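PDB 4IRN: prolyl-ACP dehydrogenase from Oscillatoria sp., which oxidises a prolyl group carried on an acyl carrier protein, using FAD, in the biosynthesis of the cyanotoxin anatoxin-a. Local coordinates for residues A[155-165]-A[191-202]; A[222-233]-A[247-256]. All coordinates share one frame; numbering follows the deposited sequence.

Contact 1: A[155-165]-A[191-202]. With FAD (flavin-adenine dinucleotide), chain I.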
loop_
_atom_site.group_PDB
_atom_site.type_symbol
_atom_site.label_atom_id
_atom_site.label_comp_id
_atom_site.label_asym_id
_atom_site.label_seq_id
_atom_site.Cartn_x
_atom_site.Cartn_y
_atom_site.Cartn_z
ATOM N N GLY A 155 33.728 -16.102 -26.659
ATOM C CA GLY A 155 33.567 -16.817 -25.397
ATOM C C GLY A 155 34.202 -16.094 -24.222
ATOM O O GLY A 155 34.372 -16.677 -23.145
ATOM N N TRP A 156 34.560 -14.816 -24.435
ATOM C CA TRP A 156 35.117 -13.946 -23.422
ATOM C C TRP A 156 33.972 -13.377 -22.606
ATOM O O TRP A 156 32.944 -12.989 -23.171
ATOM C CB TRP A 156 35.948 -12.827 -24.061
ATOM C CG TRP A 156 37.417 -13.130 -24.173
ATOM C CD1 TRP A 156 37.991 -14.280 -24.637
ATOM C CD2 TRP A 156 38.496 -12.239 -23.871
ATOM N NE1 TRP A 156 39.361 -14.177 -24.590
ATOM C CE2 TRP A 156 39.700 -12.933 -24.125
ATOM C CE3 TRP A 156 38.564 -10.921 -23.382
ATOM C CZ2 TRP A 156 40.958 -12.350 -23.924
ATOM C CZ3 TRP A 156 39.812 -10.345 -23.178
ATOM C CH2 TRP A 156 40.988 -11.052 -23.456
ATOM N N ILE A 157 34.134 -13.382 -21.276
ATOM C CA ILE A 157 33.139 -12.857 -20.355
ATOM C C ILE A 157 33.678 -11.582 -19.726
ATOM O O ILE A 157 34.883 -11.458 -19.500
ATOM C CB ILE A 157 32.715 -13.941 -19.329
ATOM C CG1 ILE A 157 31.940 -15.055 -20.037
ATOM C CG2 ILE A 157 31.878 -13.380 -18.191
ATOM C CD1 ILE A 157 32.487 -16.407 -19.857
ATOM N N ALA A 158 32.796 -10.610 -19.508
ATOM C CA ALA A 158 33.201 -9.344 -18.926
ATOM C C ALA A 158 32.504 -9.046 -17.594
ATOM O O ALA A 158 31.384 -9.504 -17.350
ATOM C CB ALA A 158 33.002 -8.208 -19.918
ATOM N N SER A 159 33.210 -8.309 -16.726
ATOM C CA SER A 159 32.762 -7.880 -15.415
ATOM C C SER A 159 32.868 -6.371 -15.318
ATOM O O SER A 159 33.743 -5.761 -15.940
ATOM C CB SER A 159 33.599 -8.532 -14.320
ATOM O OG SER A 159 33.191 -9.871 -14.105
ATOM N N HIS A 160 31.951 -5.775 -14.556
ATOM C CA HIS A 160 31.882 -4.348 -14.304
ATOM C C HIS A 160 32.146 -4.184 -12.806
ATOM O O HIS A 160 31.326 -4.611 -11.993
ATOM C CB HIS A 160 30.497 -3.814 -14.729
ATOM C CG HIS A 160 30.234 -2.373 -14.401
ATOM N ND1 HIS A 160 29.638 -2.021 -13.193
ATOM C CD2 HIS A 160 30.479 -1.254 -15.107
ATOM C CE1 HIS A 160 29.534 -0.705 -13.220
ATOM N NE2 HIS A 160 30.029 -0.201 -14.344
ATOM N N ALA A 161 33.336 -3.658 -12.441
ATOM C CA ALA A 161 33.728 -3.449 -11.043
ATOM C C ALA A 161 33.834 -1.965 -10.725
ATOM O O ALA A 161 34.814 -1.305 -11.090
ATOM C CB ALA A 161 35.032 -4.163 -10.734
ATOM N N ALA A 162 32.769 -1.436 -10.079
ATOM C CA ALA A 162 32.648 -0.031 -9.701
ATOM C C ALA A 162 32.415 0.149 -8.220
ATOM O O ALA A 162 33.095 0.967 -7.615
ATOM C CB ALA A 162 31.540 0.632 -10.490
ATOM N N THR A 163 31.476 -0.615 -7.628
ATOM C CA THR A 163 31.120 -0.532 -6.199
ATOM C C THR A 163 32.273 -0.923 -5.252
ATOM O O THR A 163 33.092 -1.764 -5.610
ATOM C CB THR A 163 29.828 -1.322 -5.916
ATOM O OG1 THR A 163 29.318 -0.960 -4.636
ATOM C CG2 THR A 163 30.038 -2.816 -5.934
ATOM N N GLU A 164 32.321 -0.313 -4.058
ATOM C CA GLU A 164 33.316 -0.525 -2.989
ATOM C C GLU A 164 32.637 -0.551 -1.597
ATOM O O GLU A 164 31.540 -0.013 -1.469
ATOM C CB GLU A 164 34.352 0.608 -3.010
ATOM C CG GLU A 164 35.112 0.747 -4.310
ATOM C CD GLU A 164 36.210 1.789 -4.312
ATOM O OE1 GLU A 164 36.740 2.071 -5.410
ATOM O OE2 GLU A 164 36.553 2.316 -3.228
ATOM N N PRO A 165 33.269 -1.107 -0.536
ATOM C CA PRO A 165 32.624 -1.105 0.799
ATOM C C PRO A 165 32.187 0.256 1.349
ATOM O O PRO A 165 31.193 0.306 2.071
ATOM C CB PRO A 165 33.657 -1.763 1.707
ATOM C CG PRO A 165 34.912 -1.734 0.937
ATOM C CD PRO A 165 34.551 -1.817 -0.498
ATOM N N LYS A 191 37.151 -3.831 -4.570
ATOM C CA LYS A 191 35.810 -3.765 -5.141
ATOM C C LYS A 191 35.010 -4.949 -4.650
ATOM O O LYS A 191 35.402 -6.097 -4.923
ATOM C CB LYS A 191 35.827 -3.770 -6.684
ATOM C CG LYS A 191 36.606 -2.645 -7.360
ATOM C CD LYS A 191 35.862 -1.337 -7.384
ATOM C CE LYS A 191 36.612 -0.245 -8.106
ATOM N NZ LYS A 191 35.882 1.050 -7.997
ATOM N N HIS A 192 33.932 -4.687 -3.901
ATOM C CA HIS A 192 33.072 -5.768 -3.490
ATOM C C HIS A 192 31.945 -5.911 -4.513
ATOM O O HIS A 192 31.738 -4.984 -5.295
ATOM C CB HIS A 192 32.613 -5.632 -2.024
ATOM C CG HIS A 192 31.650 -4.528 -1.665
ATOM N ND1 HIS A 192 31.146 -3.663 -2.621
ATOM C CD2 HIS A 192 31.106 -4.212 -0.471
ATOM C CE1 HIS A 192 30.314 -2.858 -1.970
ATOM N NE2 HIS A 192 30.262 -3.143 -0.674
ATOM N N TYR A 193 31.312 -7.088 -4.586
ATOM C CA TYR A 193 30.260 -7.419 -5.570
ATOM C C TYR A 193 30.705 -7.202 -7.033
ATOM O O TYR A 193 30.511 -6.114 -7.581
ATOM C CB TYR A 193 28.904 -6.721 -5.293
ATOM C CG TYR A 193 28.483 -6.716 -3.841
ATOM C CD1 TYR A 193 28.143 -7.898 -3.191
ATOM C CD2 TYR A 193 28.405 -5.528 -3.120
ATOM C CE1 TYR A 193 27.772 -7.901 -1.846
ATOM C CE2 TYR A 193 28.019 -5.517 -1.780
ATOM C CZ TYR A 193 27.697 -6.704 -1.148
ATOM O OH TYR A 193 27.320 -6.693 0.174
ATOM N N VAL A 194 31.317 -8.222 -7.651
ATOM C CA VAL A 194 31.766 -8.136 -9.044
ATOM C C VAL A 194 31.139 -9.306 -9.821
ATOM O O VAL A 194 31.715 -10.391 -9.870
ATOM C CB VAL A 194 33.323 -8.059 -9.185
ATOM C CG1 VAL A 194 33.741 -7.855 -10.637
ATOM C CG2 VAL A 194 33.920 -6.963 -8.307
ATOM N N THR A 195 29.943 -9.083 -10.409
ATOM C CA THR A 195 29.222 -10.109 -11.184
ATOM C C THR A 195 30.126 -10.654 -12.291
ATOM O O THR A 195 30.755 -9.869 -13.005
ATOM C CB THR A 195 27.871 -9.576 -11.701
ATOM O OG1 THR A 195 27.104 -9.086 -10.604
ATOM C CG2 THR A 195 27.062 -10.631 -12.439
ATOM N N ASN A 196 30.229 -12.002 -12.382
ATOM C CA ASN A 196 31.033 -12.755 -13.361
ATOM C C ASN A 196 32.552 -12.767 -13.094
ATOM O O ASN A 196 33.294 -13.385 -13.861
ATOM C CB ASN A 196 30.718 -12.337 -14.822
ATOM C CG ASN A 196 29.263 -12.452 -15.221
ATOM O OD1 ASN A 196 28.550 -13.389 -14.824
ATOM N ND2 ASN A 196 28.797 -11.518 -16.051
ATOM N N GLY A 197 32.987 -12.111 -12.015
ATOM C CA GLY A 197 34.386 -11.980 -11.617
ATOM C C GLY A 197 35.234 -13.242 -11.696
ATOM O O GLY A 197 36.324 -13.217 -12.271
ATOM N N THR A 198 34.731 -14.354 -11.134
ATOM C CA THR A 198 35.421 -15.647 -11.108
ATOM C C THR A 198 35.547 -16.353 -12.486
ATOM O O THR A 198 36.309 -17.312 -12.616
ATOM C CB THR A 198 34.825 -16.569 -10.025
ATOM O OG1 THR A 198 33.410 -16.414 -9.983
ATOM C CG2 THR A 198 35.412 -16.301 -8.652
ATOM N N ILE A 199 34.802 -15.895 -13.495
ATOM C CA ILE A 199 34.824 -16.457 -14.855
ATOM C C ILE A 199 35.111 -15.409 -15.950
ATOM O O ILE A 199 35.167 -15.763 -17.123
ATOM C CB ILE A 199 33.534 -17.253 -15.166
ATOM C CG1 ILE A 199 32.298 -16.353 -15.035
ATOM C CG2 ILE A 199 33.421 -18.475 -14.269
ATOM C CD1 ILE A 199 31.060 -16.838 -15.665
ATOM N N ALA A 200 35.295 -14.131 -15.571
ATOM C CA ALA A 200 35.563 -13.028 -16.507
ATOM C C ALA A 200 36.955 -13.060 -17.099
ATOM O O ALA A 200 37.911 -13.436 -16.424
ATOM C CB ALA A 200 35.330 -11.684 -15.844
ATOM N N ASP A 201 37.060 -12.625 -18.360
ATOM C CA ASP A 201 38.301 -12.534 -19.118
ATOM C C ASP A 201 38.753 -11.079 -19.218
ATOM O O ASP A 201 39.953 -10.821 -19.343
ATOM C CB ASP A 201 38.135 -13.165 -20.505
ATOM C CG ASP A 201 37.826 -14.649 -20.452
ATOM O OD1 ASP A 201 38.745 -15.435 -20.128
ATOM O OD2 ASP A 201 36.652 -15.024 -20.695
ATOM N N LEU A 202 37.794 -10.133 -19.140
ATOM C CA LEU A 202 38.038 -8.688 -19.163
ATOM C C LEU A 202 37.263 -7.979 -18.036
ATOM O O LEU A 202 36.080 -8.263 -17.811
ATOM C CB LEU A 202 37.703 -8.087 -20.547
ATOM C CG LEU A 202 38.088 -6.614 -20.802
ATOM C CD1 LEU A 202 39.619 -6.435 -20.942
ATOM C CD2 LEU A 202 37.391 -6.082 -22.039
HETATM P PA FAD I . 24.465 1.245 0.591
HETATM O O1A FAD I . 24.809 1.989 -0.638
HETATM O O2A FAD I . 25.489 0.957 1.678
HETATM O O5B FAD I . 23.321 2.005 1.369
HETATM C C5B FAD I . 22.727 1.412 2.536
HETATM C C4B FAD I . 21.250 1.698 2.506
HETATM O O4B FAD I . 21.033 3.103 2.710
HETATM C C3B FAD I . 20.533 1.290 1.219
HETATM O O3B FAD I . 19.535 0.326 1.521
HETATM C C2B FAD I . 19.949 2.588 0.635
HETATM O O2B FAD I . 18.549 2.448 0.449
HETATM C C1B FAD I . 20.181 3.644 1.716
HETATM N N9A FAD I . 20.764 4.891 1.222
HETATM C C8A FAD I . 22.081 5.121 0.925
HETATM N N7A FAD I . 22.318 6.318 0.443
HETATM C C5A FAD I . 21.074 6.921 0.421
HETATM C C6A FAD I . 20.637 8.203 0.003
HETATM N N6A FAD I . 21.450 9.144 -0.483
HETATM N N1A FAD I . 19.318 8.479 0.097
HETATM C C2A FAD I . 18.501 7.544 0.587
HETATM N N3A FAD I . 18.799 6.317 1.023
HETATM C C4A FAD I . 20.102 6.055 0.907
HETATM N N1 FAD I . 28.356 -3.401 -8.289
HETATM C C2 FAD I . 29.316 -3.303 -9.270
HETATM O O2 FAD I . 30.041 -2.311 -9.346
HETATM N N3 FAD I . 29.500 -4.343 -10.180
HETATM C C4 FAD I . 28.789 -5.518 -10.203
HETATM O O4 FAD I . 29.041 -6.370 -11.055
HETATM C C4X FAD I . 27.772 -5.631 -9.156
HETATM N N5 FAD I . 27.072 -6.741 -9.089
HETATM C C5X FAD I . 26.151 -6.864 -8.048
HETATM C C6 FAD I . 25.397 -8.038 -7.966
HETATM C C7 FAD I . 24.448 -8.220 -6.967
HETATM C C7M FAD I . 23.592 -9.460 -6.968
HETATM C C8 FAD I . 24.258 -7.206 -6.002
HETATM C C8M FAD I . 23.240 -7.346 -4.902
HETATM C C9 FAD I . 25.018 -6.046 -6.070
HETATM C C9A FAD I . 25.957 -5.845 -7.077
HETATM N N10 FAD I . 26.737 -4.658 -7.185
HETATM C C10 FAD I . 27.631 -4.513 -8.216
HETATM C "C1'" FAD I . 26.631 -3.630 -6.126
HETATM C "C2'" FAD I . 25.240 -3.011 -6.141
HETATM O "O2'" FAD I . 25.098 -2.063 -7.195
HETATM C "C3'" FAD I . 24.910 -2.404 -4.777
HETATM O "O3'" FAD I . 23.847 -3.141 -4.180
HETATM C "C4'" FAD I . 24.543 -0.919 -4.815
HETATM O "O4'" FAD I . 25.625 -0.164 -5.364
HETATM C "C5'" FAD I . 24.091 -0.382 -3.469
HETATM O "O5'" FAD I . 25.183 -0.376 -2.536
HETATM P P FAD I . 24.990 -1.020 -1.075
HETATM O O1P FAD I . 24.180 -2.261 -1.124
HETATM O O2P FAD I . 26.453 -1.043 -0.705
HETATM O O3P FAD I . 24.109 -0.210 -0.013
HETATM O O HOH W 1 29.302 -7.178 -13.971
#
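Ala158 pairs with Leu202 as neighbours in parallel strands, their CA atoms 4.9 Å apart, at the edge, within this chain, of the mixed sheet of the beta domain in this acyl-CoA dehydrogenase fold. Ile157 O accepts from both Asp201 N and Leu202 N, and Ser159 N returns a bond to Leu202 O. Beyond this pair, segment 191-202 runs as a loop beside strand 158-161, with a type II turn from Val194 to Gly197. The Asp201 carboxylate binds the backbone at Ile157: OD2 takes the Ile157 N-H at 3.1 Å through its anti lone pair, while Asp201 CB lies over the five-membered ring of Trp156, 3.8 Å from its centroid. Ser159 OG lies beside its own backbone N (chi1 -78°), which aims it at the turn, where it donates to Thr195 O at 2.7 Å.

Farther along, the two segments hold the flavin ring from its pyrimidine side. FAD O2 receives the N-H groups of Ala162 and Thr163, FAD N3 donates to His160 O at 2.6 Å, and FAD O4 accepts from Thr195 N. A water ties His160 N and Thr195 O to the same O4. Pro165 and Glu164 C lie over one face of the His192 ring, and Tyr193 CE2 over the opposite one. Lys191 bends at chi2 and carries NZ to Ala162 O, from above the carbonyl plane, to Glu164 OE1, which Thr176 OG1 also binds, at 2.9 Å in a salt bridge, and to Phe206 O. At the central flavin ring, Thr195 OG1 donates to FAD N5 at 2.8 Å.

Contact 2: A[222-233]-A[247-256]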
loop_
_atom_site.group_PDB
_atom_site.type_symbol
_atom_site.label_atom_id
_atom_site.label_comp_id
_atom_site.label_asym_id
_atom_site.label_seq_id
_atom_site.Cartn_x
_atom_site.Cartn_y
_atom_site.Cartn_z
ATOM N N MET A 222 40.418 -1.068 -18.596
ATOM C CA MET A 222 40.089 -2.424 -19.049
ATOM C C MET A 222 41.263 -3.329 -18.750
ATOM O O MET A 222 42.317 -3.204 -19.370
ATOM C CB MET A 222 39.733 -2.452 -20.541
ATOM C CG MET A 222 38.555 -1.572 -20.886
ATOM S SD MET A 222 38.131 -1.539 -22.626
ATOM C CE MET A 222 39.448 -0.548 -23.258
ATOM N N ILE A 223 41.101 -4.196 -17.746
ATOM C CA ILE A 223 42.159 -5.091 -17.312
ATOM C C ILE A 223 41.794 -6.529 -17.641
ATOM O O ILE A 223 40.724 -6.999 -17.240
ATOM C CB ILE A 223 42.518 -4.846 -15.816
ATOM C CG1 ILE A 223 42.890 -3.349 -15.559
ATOM C CG2 ILE A 223 43.658 -5.757 -15.354
ATOM C CD1 ILE A 223 42.749 -2.854 -14.122
ATOM N N GLU A 224 42.672 -7.211 -18.375
ATOM C CA GLU A 224 42.484 -8.608 -18.737
ATOM C C GLU A 224 42.685 -9.518 -17.509
ATOM O O GLU A 224 43.406 -9.147 -16.579
ATOM C CB GLU A 224 43.457 -9.014 -19.854
ATOM C CG GLU A 224 43.056 -8.518 -21.232
ATOM C CD GLU A 224 44.023 -8.820 -22.363
ATOM O OE1 GLU A 224 44.791 -9.807 -22.271
ATOM O OE2 GLU A 224 43.978 -8.081 -23.372
ATOM N N LYS A 225 42.047 -10.694 -17.523
ATOM C CA LYS A 225 42.133 -11.721 -16.482
ATOM C C LYS A 225 43.614 -12.155 -16.316
ATOM O O LYS A 225 44.367 -12.146 -17.281
ATOM C CB LYS A 225 41.245 -12.900 -16.905
ATOM C CG LYS A 225 41.367 -14.189 -16.109
ATOM C CD LYS A 225 40.559 -15.338 -16.767
ATOM C CE LYS A 225 41.204 -15.986 -17.976
ATOM N NZ LYS A 225 42.486 -16.658 -17.674
ATOM N N ASP A 226 44.022 -12.525 -15.128
ATOM C CA ASP A 226 45.387 -12.980 -14.813
ATOM C C ASP A 226 46.428 -11.894 -15.094
ATOM O O ASP A 226 47.469 -12.163 -15.708
ATOM C CB ASP A 226 45.752 -14.294 -15.545
ATOM C CG ASP A 226 45.073 -15.549 -15.045
ATOM O OD1 ASP A 226 44.767 -15.618 -13.824
ATOM O OD2 ASP A 226 44.872 -16.475 -15.860
ATOM N N THR A 227 46.138 -10.661 -14.657
ATOM C CA THR A 227 47.101 -9.575 -14.737
ATOM C C THR A 227 47.696 -9.544 -13.327
ATOM O O THR A 227 46.920 -9.613 -12.363
ATOM C CB THR A 227 46.441 -8.262 -15.172
ATOM O OG1 THR A 227 45.938 -8.427 -16.494
ATOM C CG2 THR A 227 47.401 -7.079 -15.151
ATOM N N PRO A 228 49.043 -9.537 -13.161
ATOM C CA PRO A 228 49.603 -9.547 -11.801
ATOM C C PRO A 228 49.075 -8.371 -10.974
ATOM O O PRO A 228 49.148 -7.217 -11.400
ATOM C CB PRO A 228 51.115 -9.482 -12.045
ATOM C CG PRO A 228 51.304 -9.980 -13.422
ATOM C CD PRO A 228 50.114 -9.504 -14.178
ATOM N N GLY A 229 48.447 -8.716 -9.862
ATOM C CA GLY A 229 47.839 -7.760 -8.939
ATOM C C GLY A 229 46.330 -7.838 -8.826
ATOM O O GLY A 229 45.752 -7.205 -7.945
ATOM N N LEU A 230 45.693 -8.612 -9.717
ATOM C CA LEU A 230 44.249 -8.805 -9.786
ATOM C C LEU A 230 43.862 -10.066 -8.977
ATOM O O LEU A 230 44.031 -11.188 -9.455
ATOM C CB LEU A 230 43.858 -8.917 -11.272
ATOM C CG LEU A 230 42.381 -8.900 -11.642
ATOM C CD1 LEU A 230 41.850 -7.481 -11.699
ATOM C CD2 LEU A 230 42.183 -9.534 -12.996
ATOM N N ILE A 231 43.375 -9.863 -7.735
ATOM C CA ILE A 231 43.005 -10.923 -6.786
ATOM C C ILE A 231 41.495 -11.067 -6.614
ATOM O O ILE A 231 40.818 -10.103 -6.248
ATOM C CB ILE A 231 43.745 -10.713 -5.432
ATOM C CG1 ILE A 231 45.279 -10.756 -5.647
ATOM C CG2 ILE A 231 43.286 -11.729 -4.377
ATOM C CD1 ILE A 231 46.095 -10.040 -4.655
ATOM N N LEU A 232 40.989 -12.288 -6.842
ATOM C CA LEU A 232 39.573 -12.618 -6.714
ATOM C C LEU A 232 39.308 -13.585 -5.569
ATOM O O LEU A 232 40.118 -14.480 -5.306
ATOM C CB LEU A 232 39.043 -13.213 -8.021
ATOM C CG LEU A 232 38.810 -12.220 -9.152
ATOM C CD1 LEU A 232 39.188 -12.823 -10.474
ATOM C CD2 LEU A 232 37.366 -11.739 -9.169
ATOM N N SER A 233 38.169 -13.396 -4.889
ATOM C CA SER A 233 37.731 -14.251 -3.793
ATOM C C SER A 233 36.835 -15.355 -4.365
ATOM O O SER A 233 36.588 -15.391 -5.573
ATOM C CB SER A 233 36.964 -13.427 -2.761
ATOM O OG SER A 233 35.627 -13.174 -3.165
ATOM N N PRO A 247 31.868 -12.696 -6.808
ATOM C CA PRO A 247 32.930 -12.637 -5.789
ATOM C C PRO A 247 33.362 -11.193 -5.467
ATOM O O PRO A 247 32.772 -10.230 -5.964
ATOM C CB PRO A 247 34.061 -13.403 -6.472
ATOM C CG PRO A 247 33.916 -13.041 -7.923
ATOM C CD PRO A 247 32.446 -12.775 -8.165
ATOM N N GLU A 248 34.405 -11.047 -4.645
ATOM C CA GLU A 248 35.018 -9.752 -4.360
ATOM C C GLU A 248 36.256 -9.655 -5.220
ATOM O O GLU A 248 36.765 -10.666 -5.680
ATOM C CB GLU A 248 35.470 -9.660 -2.907
ATOM C CG GLU A 248 34.390 -9.397 -1.880
ATOM C CD GLU A 248 34.851 -9.659 -0.467
ATOM O OE1 GLU A 248 36.074 -9.711 -0.217
ATOM O OE2 GLU A 248 33.984 -9.752 0.424
ATOM N N LEU A 249 36.779 -8.443 -5.371
ATOM C CA LEU A 249 37.996 -8.156 -6.122
ATOM C C LEU A 249 38.922 -7.232 -5.334
ATOM O O LEU A 249 38.459 -6.297 -4.665
ATOM C CB LEU A 249 37.640 -7.550 -7.493
ATOM C CG LEU A 249 38.780 -7.166 -8.435
ATOM C CD1 LEU A 249 39.537 -8.392 -8.918
ATOM C CD2 LEU A 249 38.252 -6.403 -9.615
ATOM N N ARG A 250 40.233 -7.505 -5.410
ATOM C CA ARG A 250 41.281 -6.689 -4.779
ATOM C C ARG A 250 42.377 -6.433 -5.793
ATOM O O ARG A 250 42.780 -7.357 -6.501
ATOM C CB ARG A 250 41.841 -7.338 -3.501
ATOM C CG ARG A 250 40.874 -7.215 -2.329
ATOM C CD ARG A 250 41.284 -7.971 -1.080
ATOM N NE ARG A 250 40.281 -7.820 -0.022
ATOM C CZ ARG A 250 40.464 -8.170 1.247
ATOM N NH1 ARG A 250 41.617 -8.701 1.638
ATOM N NH2 ARG A 250 39.498 -7.986 2.138
ATOM N N LEU A 251 42.810 -5.165 -5.908
ATOM C CA LEU A 251 43.868 -4.741 -6.825
ATOM C C LEU A 251 45.086 -4.333 -6.009
ATOM O O LEU A 251 44.991 -3.416 -5.186
ATOM C CB LEU A 251 43.401 -3.586 -7.735
ATOM C CG LEU A 251 42.188 -3.872 -8.608
ATOM C CD1 LEU A 251 41.260 -2.689 -8.641
ATOM C CD2 LEU A 251 42.605 -4.249 -10.003
ATOM N N GLU A 252 46.200 -5.054 -6.198
ATOM C CA GLU A 252 47.460 -4.801 -5.517
ATOM C C GLU A 252 48.556 -4.479 -6.522
ATOM O O GLU A 252 49.179 -5.389 -7.057
ATOM C CB GLU A 252 47.823 -5.975 -4.576
ATOM C CG GLU A 252 47.497 -5.705 -3.102
ATOM C CD GLU A 252 48.189 -4.512 -2.468
ATOM O OE1 GLU A 252 49.440 -4.497 -2.426
ATOM O OE2 GLU A 252 47.480 -3.607 -1.969
ATOM N N ASN A 253 48.760 -3.173 -6.802
ATOM C CA ASN A 253 49.741 -2.651 -7.775
ATOM C C ASN A 253 49.552 -3.268 -9.167
ATOM O O ASN A 253 50.502 -3.698 -9.825
ATOM C CB ASN A 253 51.193 -2.758 -7.275
ATOM C CG ASN A 253 51.436 -1.990 -6.007
ATOM O OD1 ASN A 253 51.492 -0.752 -6.002
ATOM N ND2 ASN A 253 51.576 -2.711 -4.899
ATOM N N CYS A 254 48.294 -3.311 -9.592
ATOM C CA CYS A 254 47.856 -3.843 -10.870
ATOM C C CYS A 254 48.235 -2.859 -11.986
ATOM O O CYS A 254 47.728 -1.735 -12.016
ATOM C CB CYS A 254 46.354 -4.100 -10.822
ATOM S SG CYS A 254 45.777 -5.355 -11.981
ATOM N N GLU A 255 49.182 -3.265 -12.857
ATOM C CA GLU A 255 49.648 -2.443 -13.973
ATOM C C GLU A 255 48.784 -2.599 -15.216
ATOM O O GLU A 255 48.476 -3.723 -15.619
ATOM C CB GLU A 255 51.115 -2.727 -14.316
ATOM C CG GLU A 255 52.102 -2.046 -13.389
ATOM C CD GLU A 255 53.561 -2.162 -13.778
ATOM O OE1 GLU A 255 53.901 -3.011 -14.638
ATOM O OE2 GLU A 255 54.375 -1.426 -13.180
ATOM N N VAL A 256 48.430 -1.461 -15.832
ATOM C CA VAL A 256 47.635 -1.398 -17.057
ATOM C C VAL A 256 48.152 -0.281 -17.987
ATOM O O VAL A 256 48.487 0.810 -17.522
ATOM C CB VAL A 256 46.098 -1.332 -16.771
ATOM C CG1 VAL A 256 45.677 -0.010 -16.123
ATOM C CG2 VAL A 256 45.285 -1.609 -18.022
#
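Leu230 and Leu251 face each other as a non-hydrogen-bonded pair of an antiparallel ladder between strands 230-232 and 249-251, part of the beta domain of the acyl-CoA dehydrogenase fold. The ladder's central pair is Ile231 with Arg250, joined by N-H to O bonds in both directions; Leu232 and Leu249 form the next non-hydrogen-bonded pair. The short strand axes run 157° apart.

Leu230 can be followed outward along its side chain. Its CB lies 4.1 Å from Cys254 SG. CG, anti to the backbone N (chi1 -170°), meets Leu249 CD1 at 4.0 Å. The branch CD1 touches two leucines, 3.7 Å from both Leu249 CD1 and Leu251 CD2. Leu230 and Leu251 lie side by side and point the same way, whereas Leu249 crosses Leu230 at a slant. Phe203 of strand 202-208 also packs on Leu230 and Leu232, so this leucine face is turned to the neighbouring sheet. Ile231 and Arg250 take the other face, where the Arg250 guanidinium makes a cation-pi contact with Tyr190.

Strand 249-257 turns a corner at Glu252 and Asn253, and Asn253 and Cys254 form a G1 bulge opposite Leu187. Past the corner, Cys254 SG is also approached by Ile223 CG2 and Thr227 CG2, while the Ile223 and Val256 side chains cross at about a right angle, CG1 of the first meeting CG2 of the second. A type II turn from Thr227 to Leu230 brings Gly229 close against the corner, and Gly229 O accepts from Glu252 N at 2.8 Å, in the carbonyl plane. At the far end of the ladder Ser233 closes a two-way link with Glu248: Ser233 N donates to Glu248 O, and Glu248 N donates to Ser233 OG at 2.9 Å, with an angle of 170° at the hydrogen.

Contact 1 and contact 2 are parts of one beta domain, their centres 10 Å apart, and meet directly. Segment 191-202 leaves strand 184-191, which pairs with strand 249-257: Lys191 O lies 2.8 Å from Leu249 N, a probable hydrogen bond. Another probable bond joins Asp201 O to Lys225 N, also at 2.8 Å, and Leu232 CD1 packs against Gly197 O at 3.4 Å. Contact 1 holds the flavin ring itself, whereas contact 2 lies farther from it, the side chain of Pro247 being about 8 Å from FAD. A backbone hydrogen bond between Pro247 and Val194 connects contact 2 to the loop whose next residue, Thr195, binds the flavin.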